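Local structure of thiosulfate sulfurtransferase YnjE (Escherichia coli, 2WLR) at residues 121-126 and 230-235; 30-35 and 117-122. The protein catalyses the transfer of a sulfur atom from thiosulfate to cyanide, giving thiocyanate and sulfite, by way of a cysteine persulfide intermediate. All coordinates share one frame; numbering follows the deposited sequence.

In the fold
Both contacts are buried, their centres about 11 Å apart, and they share His-121 and Phe-122 in the chain between strand 103-105, the last of the first sheet, and strand 125-126. Contact 1 (121-126 with 230-235) sets strand 125-126 at the edge of the second sheet; its chemistry is mainly backbone hydrogen bonding, with an arginine-aspartate pair at one end. Contact 2 (30-35 with 117-122) folds the chain just before that strand against the end of helix 28-32, through one backbone bond and a pair of aromatic rings. Trp-34 joins them: its NE1 probably bonds to Leu-125 O, and its ring packs on Glu-123 and Val-126.

Contact 1 of 2, residues 121-126 and 230-235; sequences HFEQLV and DVRLLD
Parallel strand pairing joins Leu-125 and Val-126 to Leu-233 and Leu-234, adding strand 125-126 to the edge of the second domain's sheet beside strand 231-234. Leu-233 N donates to Gln-124 O at 2.9 Å and its carbonyl takes the N-H of Val-126, so both its backbone polar groups are used on the edge strand. Asp-235 N extends the series to Val-126 O at 2.9 Å, with an N-H...O angle of 168°. Leu-125 and Leu-233 lie side by side on one face, CD2 of Leu-125 at 4.1 Å from CB of Leu-233, where helix 369-380 touches both. On the other face Val-126 CG2 meets Leu-234 CD1 at 4.2 Å. The sheet is the central parallel sheet of a rhodanese domain, strand order 1-5-4-2-3; strand 125-126 comes first of the five in the chain yet lies outermost, next to the last. Upstream, a short 3-10 turn carries Glu-123 and Gln-124 over Arg-232. The arginine, extended from CG to NE, runs past Glu-123 O, which lies 3.2 Å from its CD and takes a weak bond from NH1; Glu-123 CG lies over one guanidinium face and Val-126 CG1 near its plane at the edge. Arg-232 grips the Asp-230 carboxylate side-on in a salt bridge, NE to OD1 2.9 Å and NH2 to OD2 3.0 Å, each oxygen using its syn lone pair; this holds the guanidinium in its rotation. NH1 also donates to Ala-142 O. A water lies within hydrogen-bonding distance of Leu-125 O and Asp-235 OD2, while Asp-235 OD1 accepts from Met-340 N.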
ATOM      1  N   HIS A 121       0.534  11.546  -2.819  1.00 12.45           N
ATOM      2  CA  HIS A 121      -0.729  11.533  -2.083  1.00 11.81           C
ATOM      3  C   HIS A 121      -0.609  10.707  -0.824  1.00 11.43           C
ATOM      4  O   HIS A 121      -1.411   9.831  -0.572  1.00 10.15           O
ATOM      5  CB  HIS A 121      -1.835  10.988  -2.967  1.00 12.50           C
ATOM      6  CG  HIS A 121      -1.956  11.712  -4.263  1.00 14.63           C
ATOM      7  ND1 HIS A 121      -2.494  12.979  -4.367  1.00 20.54           N
ATOM      8  CD2 HIS A 121      -1.559  11.362  -5.509  1.00 18.30           C
ATOM      9  CE1 HIS A 121      -2.448  13.360  -5.634  1.00 19.53           C
ATOM     10  NE2 HIS A 121      -1.862  12.409  -6.341  1.00 20.90           N
ATOM     11  N   PHE A 122       0.373  11.048   0.010  1.00 10.55           N
ATOM     12  CA  PHE A 122       0.578  10.377   1.282  1.00 10.15           C
ATOM     13  C   PHE A 122      -0.708  10.320   2.153  1.00  9.95           C
ATOM     14  O   PHE A 122      -0.888   9.387   2.942  1.00  9.49           O
ATOM     15  CB  PHE A 122       1.720  11.039   2.079  1.00 10.87           C
ATOM     16  CG  PHE A 122       1.396  12.383   2.623  1.00 10.20           C
ATOM     17  CD1 PHE A 122       0.760  12.490   3.838  1.00 10.48           C
ATOM     18  CD2 PHE A 122       1.665  13.541   1.915  1.00 12.99           C
ATOM     19  CE1 PHE A 122       0.413  13.679   4.364  1.00  9.78           C
ATOM     20  CE2 PHE A 122       1.326  14.770   2.451  1.00 13.27           C
ATOM     21  CZ  PHE A 122       0.665  14.840   3.681  1.00 11.28           C
ATOM     22  N   GLU A 123      -1.556  11.326   2.018  1.00  9.70           N
ATOM     23  CA  GLU A 123      -2.730  11.435   2.860  1.00  9.61           C
ATOM     24  C   GLU A 123      -3.742  10.328   2.626  1.00  8.59           C
ATOM     25  O   GLU A 123      -4.654  10.147   3.421  1.00  8.43           O
ATOM     26  CB  GLU A 123      -3.374  12.818   2.679  1.00 10.66           C
ATOM     27  CG  GLU A 123      -4.150  13.058   1.407  1.00 13.10           C
ATOM     28  CD  GLU A 123      -3.288  13.247   0.166  1.00 15.13           C
ATOM     29  OE1 GLU A 123      -2.072  13.518   0.275  1.00 17.44           O
ATOM     30  OE2 GLU A 123      -3.863  13.172  -0.944  1.00 21.90           O
ATOM     31  N   GLN A 124      -3.566   9.582   1.549  1.00  8.60           N
ATOM     32  CA  GLN A 124      -4.413   8.406   1.291  1.00  8.86           C
ATOM     33  C   GLN A 124      -4.076   7.216   2.121  1.00  8.73           C
ATOM     34  O   GLN A 124      -4.864   6.270   2.171  1.00  9.79           O
ATOM     35  CB  GLN A 124      -4.334   8.018  -0.170  1.00  8.05           C
ATOM     36  CG  GLN A 124      -4.973   9.073  -1.107  1.00  8.41           C
ATOM     37  CD  GLN A 124      -4.579   8.929  -2.560  1.00  8.99           C
ATOM     38  OE1 GLN A 124      -3.827   8.037  -2.967  1.00  9.54           O
ATOM     39  NE2 GLN A 124      -5.131   9.816  -3.386  1.00 10.06           N
ATOM     40  N   LEU A 125      -2.895   7.197   2.722  1.00  8.33           N
ATOM     41  CA  LEU A 125      -2.403   6.076   3.543  1.00  9.48           C
ATOM     42  C   LEU A 125      -2.237   6.597   4.934  1.00  8.94           C
ATOM     43  O   LEU A 125      -1.170   7.066   5.333  1.00  9.48           O
ATOM     44  CB  LEU A 125      -1.069   5.519   3.005  1.00 10.30           C
ATOM     45  CG  LEU A 125      -1.190   4.813   1.666  1.00 15.07           C
ATOM     46  CD1 LEU A 125       0.181   4.505   1.112  1.00 17.34           C
ATOM     47  CD2 LEU A 125      -1.986   3.528   1.728  1.00 18.69           C
ATOM     48  N   VAL A 126      -3.310   6.516   5.706  1.00  8.93           N
ATOM     49  CA  VAL A 126      -3.293   7.073   7.060  1.00  8.90           C
ATOM     50  C   VAL A 126      -2.654   6.121   8.094  1.00  8.93           C
ATOM     51  O   VAL A 126      -2.335   4.966   7.795  1.00  8.62           O
ATOM     52  CB  VAL A 126      -4.704   7.515   7.494  1.00  8.74           C
ATOM     53  CG1 VAL A 126      -5.351   8.380   6.380  1.00 10.45           C
ATOM     54  CG2 VAL A 126      -5.583   6.284   7.855  1.00 10.77           C
ATOM     55  N   ASP A 230     -12.956  10.527  -2.064  1.00 10.76           N
ATOM     56  CA  ASP A 230     -11.894  10.491  -1.066  1.00 10.74           C
ATOM     57  C   ASP A 230     -11.974   9.161  -0.314  1.00  9.14           C
ATOM     58  O   ASP A 230     -12.778   8.996   0.585  1.00  9.28           O
ATOM     59  CB  ASP A 230     -12.016  11.719  -0.160  1.00 11.21           C
ATOM     60  CG  ASP A 230     -10.914  11.809   0.892  1.00 13.16           C
ATOM     61  OD1 ASP A 230      -9.956  11.007   0.829  1.00 12.37           O
ATOM     62  OD2 ASP A 230     -11.023  12.712   1.760  1.00 16.10           O
ATOM     63  N   VAL A 231     -11.144   8.208  -0.747  1.00  8.91           N
ATOM     64  CA  VAL A 231     -11.041   6.887  -0.162  1.00  8.91           C
ATOM     65  C   VAL A 231      -9.580   6.707   0.279  1.00  8.23           C
ATOM     66  O   VAL A 231      -8.638   6.937  -0.502  1.00  8.68           O
ATOM     67  CB  VAL A 231     -11.436   5.758  -1.126  1.00  7.93           C
ATOM     68  CG1 VAL A 231     -11.318   4.419  -0.447  1.00  9.77           C
ATOM     69  CG2 VAL A 231     -12.866   5.946  -1.657  1.00 10.78           C
ATOM     70  N   ARG A 232      -9.423   6.255   1.504  1.00  7.93           N
ATOM     71  CA  ARG A 232      -8.136   6.101   2.161  1.00  8.48           C
ATOM     72  C   ARG A 232      -8.052   4.750   2.832  1.00  8.66           C
ATOM     73  O   ARG A 232      -9.076   4.091   3.090  1.00  9.18           O
ATOM     74  CB  ARG A 232      -7.939   7.193   3.195  1.00  8.43           C
ATOM     75  CG  ARG A 232      -8.196   8.550   2.631  1.00  8.78           C
ATOM     76  CD  ARG A 232      -7.768   9.632   3.554  1.00 10.74           C
ATOM     77  NE  ARG A 232      -8.294  10.920   3.169  1.00 10.68           N
ATOM     78  CZ  ARG A 232      -7.905  12.065   3.717  1.00 13.13           C
ATOM     79  NH1 ARG A 232      -6.916  12.091   4.597  1.00 12.79           N
ATOM     80  NH2 ARG A 232      -8.519  13.184   3.364  1.00 13.84           N
ATOM     81  N   LEU A 233      -6.820   4.324   3.102  1.00  8.55           N
ATOM     82  CA  LEU A 233      -6.551   3.062   3.806  1.00  8.53           C
ATOM     83  C   LEU A 233      -5.773   3.364   5.042  1.00  8.80           C
ATOM     84  O   LEU A 233      -4.913   4.231   5.050  1.00  9.82           O
ATOM     85  CB  LEU A 233      -5.651   2.141   2.991  1.00 10.30           C
ATOM     86  CG  LEU A 233      -6.197   1.563   1.701  1.00 12.61           C
ATOM     87  CD1 LEU A 233      -5.108   0.680   1.035  1.00 14.39           C
ATOM     88  CD2 LEU A 233      -7.487   0.782   1.945  1.00 16.01           C
ATOM     89  N   LEU A 234      -6.013   2.585   6.079  1.00  8.38           N
ATOM     90  CA  LEU A 234      -5.069   2.531   7.192  1.00  8.41           C
ATOM     91  C   LEU A 234      -3.865   1.677   6.819  1.00  9.33           C
ATOM     92  O   LEU A 234      -3.973   0.486   6.629  1.00  9.13           O
ATOM     93  CB  LEU A 234      -5.727   1.972   8.457  1.00  9.28           C
ATOM     94  CG  LEU A 234      -4.853   1.764   9.691  1.00  8.94           C
ATOM     95  CD1 LEU A 234      -4.177   3.078  10.142  1.00 10.97           C
ATOM     96  CD2 LEU A 234      -5.658   1.181  10.845  1.00 10.84           C
ATOM     97  N   ASP A 235      -2.707   2.313   6.757  1.00  9.34           N
ATOM     98  CA  ASP A 235      -1.465   1.675   6.300  1.00  9.37           C
ATOM     99  C   ASP A 235      -1.125   0.577   7.301  1.00  9.16           C
ATOM    100  O   ASP A 235      -1.041   0.850   8.496  1.00 10.24           O
ATOM    101  CB  ASP A 235      -0.383   2.752   6.264  1.00  9.99           C
ATOM    102  CG  ASP A 235       0.881   2.337   5.528  1.00  9.31           C
ATOM    103  OD1 ASP A 235       0.901   1.298   4.852  1.00 11.51           O
ATOM    104  OD2 ASP A 235       1.853   3.103   5.687  1.00 10.91           O
TER
HETATM  105  O   HOH W   1       1.585   6.289   5.847  1.00 17.92           O

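Contact 2 of 2, residues 30-35 and 117-122; sequences FYNGWP and QKLPHF
The backbones of 30-35 and 117-122 come closest at Gly-33 and Lys-118, CA to CA 4.8 Å, and one hydrogen bond joins them, from Leu-119 N to Asn-32 O at 2.9 Å, the donor tilted 23° from the carbonyl plane. CB of Lys-118 and CB of Phe-122 pack against the same oxygen, each 3.3 Å from Asn-32 O. Leu-119 runs alongside Asn-32, with Leu-119 CD1 3.9 Å from Asn-32 CG. Helix 28-32 ends here in a Schellman motif, with Gly-33 at positive phi. The bare CA of this glycine lets the Phe-122 ring lie over it as a CH-pi contact, 4.1 Å from CA to the ring centroid. Chi1 of 71° sets Phe-122 CG between its own N and carbonyl carbon, which lays one face of the ring on Gly-33 and points its edge at Trp-34. That CD1-CE1 edge meets the indole face in a T-shaped pair, planes at 83°, with Phe-122 CE1 3.6 Å from Trp-34 CD2. Tyr-127 and Trp-130 extend this aromatic group around the indole where the first domain meets the second. A water accepts from Asn-32 ND2 and also lies 3.1 Å from Phe-122 O.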
ATOM      1  N   PHE A  30       5.779   9.126   8.605  1.00  6.52           N
ATOM      2  CA  PHE A  30       6.452  10.433   8.563  1.00  6.85           C
ATOM      3  C   PHE A  30       7.388  10.505   7.362  1.00  6.62           C
ATOM      4  O   PHE A  30       7.463  11.524   6.688  1.00  7.89           O
ATOM      5  CB  PHE A  30       7.137  10.741   9.892  1.00  7.86           C
ATOM      6  CG  PHE A  30       6.213  10.653  11.080  1.00  8.89           C
ATOM      7  CD1 PHE A  30       5.028  11.351  11.090  1.00  9.68           C
ATOM      8  CD2 PHE A  30       6.506   9.824  12.130  1.00 15.31           C
ATOM      9  CE1 PHE A  30       4.146  11.256  12.155  1.00 10.36           C
ATOM     10  CE2 PHE A  30       5.642   9.733  13.214  1.00 17.41           C
ATOM     11  CZ  PHE A  30       4.463  10.444  13.216  1.00 14.81           C
ATOM     12  N   TYR A  31       8.099   9.444   7.094  1.00  6.29           N
ATOM     13  CA  TYR A  31       8.901   9.349   5.877  1.00  6.25           C
ATOM     14  C   TYR A  31       8.029   9.634   4.651  1.00  7.36           C
ATOM     15  O   TYR A  31       8.441  10.336   3.746  1.00  7.84           O
ATOM     16  CB  TYR A  31       9.521   7.949   5.782  1.00  6.76           C
ATOM     17  CG  TYR A  31      10.316   7.654   4.538  1.00  6.23           C
ATOM     18  CD1 TYR A  31      11.627   8.020   4.400  1.00  6.27           C
ATOM     19  CD2 TYR A  31       9.728   6.995   3.493  1.00  6.95           C
ATOM     20  CE1 TYR A  31      12.353   7.725   3.290  1.00  6.27           C
ATOM     21  CE2 TYR A  31      10.460   6.700   2.342  1.00  6.54           C
ATOM     22  CZ  TYR A  31      11.752   7.067   2.262  1.00  6.73           C
ATOM     23  OH  TYR A  31      12.494   6.784   1.122  1.00  8.49           O
ATOM     24  N   ASN A  32       6.826   9.066   4.621  1.00  6.83           N
ATOM     25  CA  ASN A  32       5.938   9.218   3.472  1.00  6.61           C
ATOM     26  C   ASN A  32       5.449  10.649   3.259  1.00  7.38           C
ATOM     27  O   ASN A  32       5.033  11.015   2.158  1.00  8.29           O
ATOM     28  CB  ASN A  32       4.724   8.298   3.577  1.00  7.27           C
ATOM     29  CG  ASN A  32       5.059   6.826   3.464  1.00  8.45           C
ATOM     30  OD1 ASN A  32       6.114   6.444   2.938  1.00  8.40           O
ATOM     31  ND2 ASN A  32       4.103   5.993   3.846  1.00  9.60           N
ATOM     32  N   GLY A  33       5.414  11.435   4.330  1.00  6.83           N
ATOM     33  CA  GLY A  33       4.935  12.814   4.222  1.00  5.65           C
ATOM     34  C   GLY A  33       4.063  13.317   5.345  1.00  6.15           C
ATOM     35  O   GLY A  33       3.875  14.523   5.443  1.00  7.97           O
ATOM     36  N   TRP A  34       3.534  12.472   6.206  1.00  5.93           N
ATOM     37  CA  TRP A  34       2.729  12.972   7.319  1.00  6.27           C
ATOM     38  C   TRP A  34       3.620  13.837   8.204  1.00  7.88           C
ATOM     39  O   TRP A  34       4.672  13.427   8.643  1.00  8.68           O
ATOM     40  CB  TRP A  34       2.150  11.858   8.142  1.00  6.80           C
ATOM     41  CG  TRP A  34       1.056  11.152   7.438  1.00  7.22           C
ATOM     42  CD1 TRP A  34       1.133   9.939   6.805  1.00  7.12           C
ATOM     43  CD2 TRP A  34      -0.292  11.606   7.258  1.00  8.50           C
ATOM     44  NE1 TRP A  34      -0.046   9.640   6.243  1.00  6.93           N
ATOM     45  CE2 TRP A  34      -0.967  10.607   6.542  1.00  7.80           C
ATOM     46  CE3 TRP A  34      -1.005  12.737   7.666  1.00  8.61           C
ATOM     47  CZ2 TRP A  34      -2.310  10.712   6.184  1.00  9.11           C
ATOM     48  CZ3 TRP A  34      -2.315  12.848   7.308  1.00  8.40           C
ATOM     49  CH2 TRP A  34      -2.982  11.826   6.615  1.00  9.18           C
ATOM     50  N   PRO A  35       3.179  15.079   8.482  1.00  7.87           N
ATOM     51  CA  PRO A  35       3.975  15.868   9.423  1.00  9.18           C
ATOM     52  C   PRO A  35       3.870  15.343  10.865  1.00  8.91           C
ATOM     53  O   PRO A  35       2.842  14.803  11.265  1.00  9.53           O
ATOM     54  CB  PRO A  35       3.377  17.273   9.285  1.00  9.16           C
ATOM     55  CG  PRO A  35       2.489  17.253   8.108  1.00 11.72           C
ATOM     56  CD  PRO A  35       2.089  15.839   7.865  1.00  9.02           C
ATOM     57  N   GLN A 117      10.971  15.481   0.345  1.00  9.65           N
ATOM     58  CA  GLN A 117      10.301  14.668  -0.648  1.00 10.86           C
ATOM     59  C   GLN A 117       9.221  13.828   0.015  1.00 10.74           C
ATOM     60  O   GLN A 117       9.411  13.301   1.090  1.00 10.62           O
ATOM     61  CB  GLN A 117      11.282  13.718  -1.344  1.00 11.58           C
ATOM     62  CG  GLN A 117      12.572  14.334  -1.849  1.00 15.13           C
ATOM     63  CD  GLN A 117      12.372  15.434  -2.828  1.00 19.97           C
ATOM     64  OE1 GLN A 117      12.725  16.598  -2.563  1.00 26.63           O
ATOM     65  NE2 GLN A 117      11.822  15.094  -3.979  1.00 20.83           N
ATOM     66  N   LYS A 118       8.088  13.669  -0.647  1.00 11.86           N
ATOM     67  CA  LYS A 118       6.976  12.891  -0.073  1.00 12.67           C
ATOM     68  C   LYS A 118       6.264  12.080  -1.128  1.00 13.32           C
ATOM     69  O   LYS A 118       6.430  12.333  -2.318  1.00 13.29           O
ATOM     70  CB  LYS A 118       5.984  13.827   0.609  1.00 13.65           C
ATOM     71  CG  LYS A 118       5.329  14.864  -0.296  1.00 15.71           C
ATOM     72  CD  LYS A 118       4.639  15.985   0.499  1.00 21.64           C
ATOM     73  CE  LYS A 118       4.258  17.192  -0.399  1.00 24.59           C
ATOM     74  NZ  LYS A 118       4.235  18.496   0.355  1.00 29.11           N
ATOM     75  N   LEU A 119       5.435  11.132  -0.694  1.00 12.69           N
ATOM     76  CA  LEU A 119       4.441  10.564  -1.592  1.00 13.32           C
ATOM     77  C   LEU A 119       3.509  11.626  -2.076  1.00 14.52           C
ATOM     78  O   LEU A 119       2.982  12.374  -1.274  1.00 14.73           O
ATOM     79  CB  LEU A 119       3.561   9.530  -0.900  1.00 14.13           C
ATOM     80  CG  LEU A 119       4.175   8.258  -0.413  1.00 14.07           C
ATOM     81  CD1 LEU A 119       3.063   7.370   0.147  1.00 14.64           C
ATOM     82  CD2 LEU A 119       4.904   7.534  -1.578  1.00 15.07           C
ATOM     83  N   PRO A 120       3.287  11.700  -3.387  1.00 14.14           N
ATOM     84  CA  PRO A 120       2.378  12.665  -3.958  1.00 15.49           C
ATOM     85  C   PRO A 120       1.044  12.707  -3.238  1.00 14.50           C
ATOM     86  O   PRO A 120       0.509  13.781  -3.029  1.00 16.87           O
ATOM     87  CB  PRO A 120       2.239  12.178  -5.400  1.00 15.20           C
ATOM     88  CG  PRO A 120       3.506  11.570  -5.683  1.00 16.07           C
ATOM     89  CD  PRO A 120       3.988  10.923  -4.428  1.00 15.21           C
ATOM     90  N   HIS A 121       0.534  11.546  -2.819  1.00 12.45           N
ATOM     91  CA  HIS A 121      -0.729  11.533  -2.083  1.00 11.81           C
ATOM     92  C   HIS A 121      -0.609  10.707  -0.824  1.00 11.43           C
ATOM     93  O   HIS A 121      -1.411   9.831  -0.572  1.00 10.15           O
ATOM     94  CB  HIS A 121      -1.835  10.988  -2.967  1.00 12.50           C
ATOM     95  CG  HIS A 121      -1.956  11.712  -4.263  1.00 14.63           C
ATOM     96  ND1 HIS A 121      -2.494  12.979  -4.367  1.00 20.54           N
ATOM     97  CD2 HIS A 121      -1.559  11.362  -5.509  1.00 18.30           C
ATOM     98  CE1 HIS A 121      -2.448  13.360  -5.634  1.00 19.53           C
ATOM     99  NE2 HIS A 121      -1.862  12.409  -6.341  1.00 20.90           N
ATOM    100  N   PHE A 122       0.373  11.048   0.010  1.00 10.55           N
ATOM    101  CA  PHE A 122       0.578  10.377   1.282  1.00 10.15           C
ATOM    102  C   PHE A 122      -0.708  10.320   2.153  1.00  9.95           C
ATOM    103  O   PHE A 122      -0.888   9.387   2.942  1.00  9.49           O
ATOM    104  CB  PHE A 122       1.720  11.039   2.079  1.00 10.87           C
ATOM    105  CG  PHE A 122       1.396  12.383   2.623  1.00 10.20           C
ATOM    106  CD1 PHE A 122       0.760  12.490   3.838  1.00 10.48           C
ATOM    107  CD2 PHE A 122       1.665  13.541   1.915  1.00 12.99           C
ATOM    108  CE1 PHE A 122       0.413  13.679   4.364  1.00  9.78           C
ATOM    109  CE2 PHE A 122       1.326  14.770   2.451  1.00 13.27           C
ATOM    110  CZ  PHE A 122       0.665  14.840   3.681  1.00 11.28           C
TER
HETATM  111  O   HOH W   2       1.570   7.786   3.917  1.00 21.92           O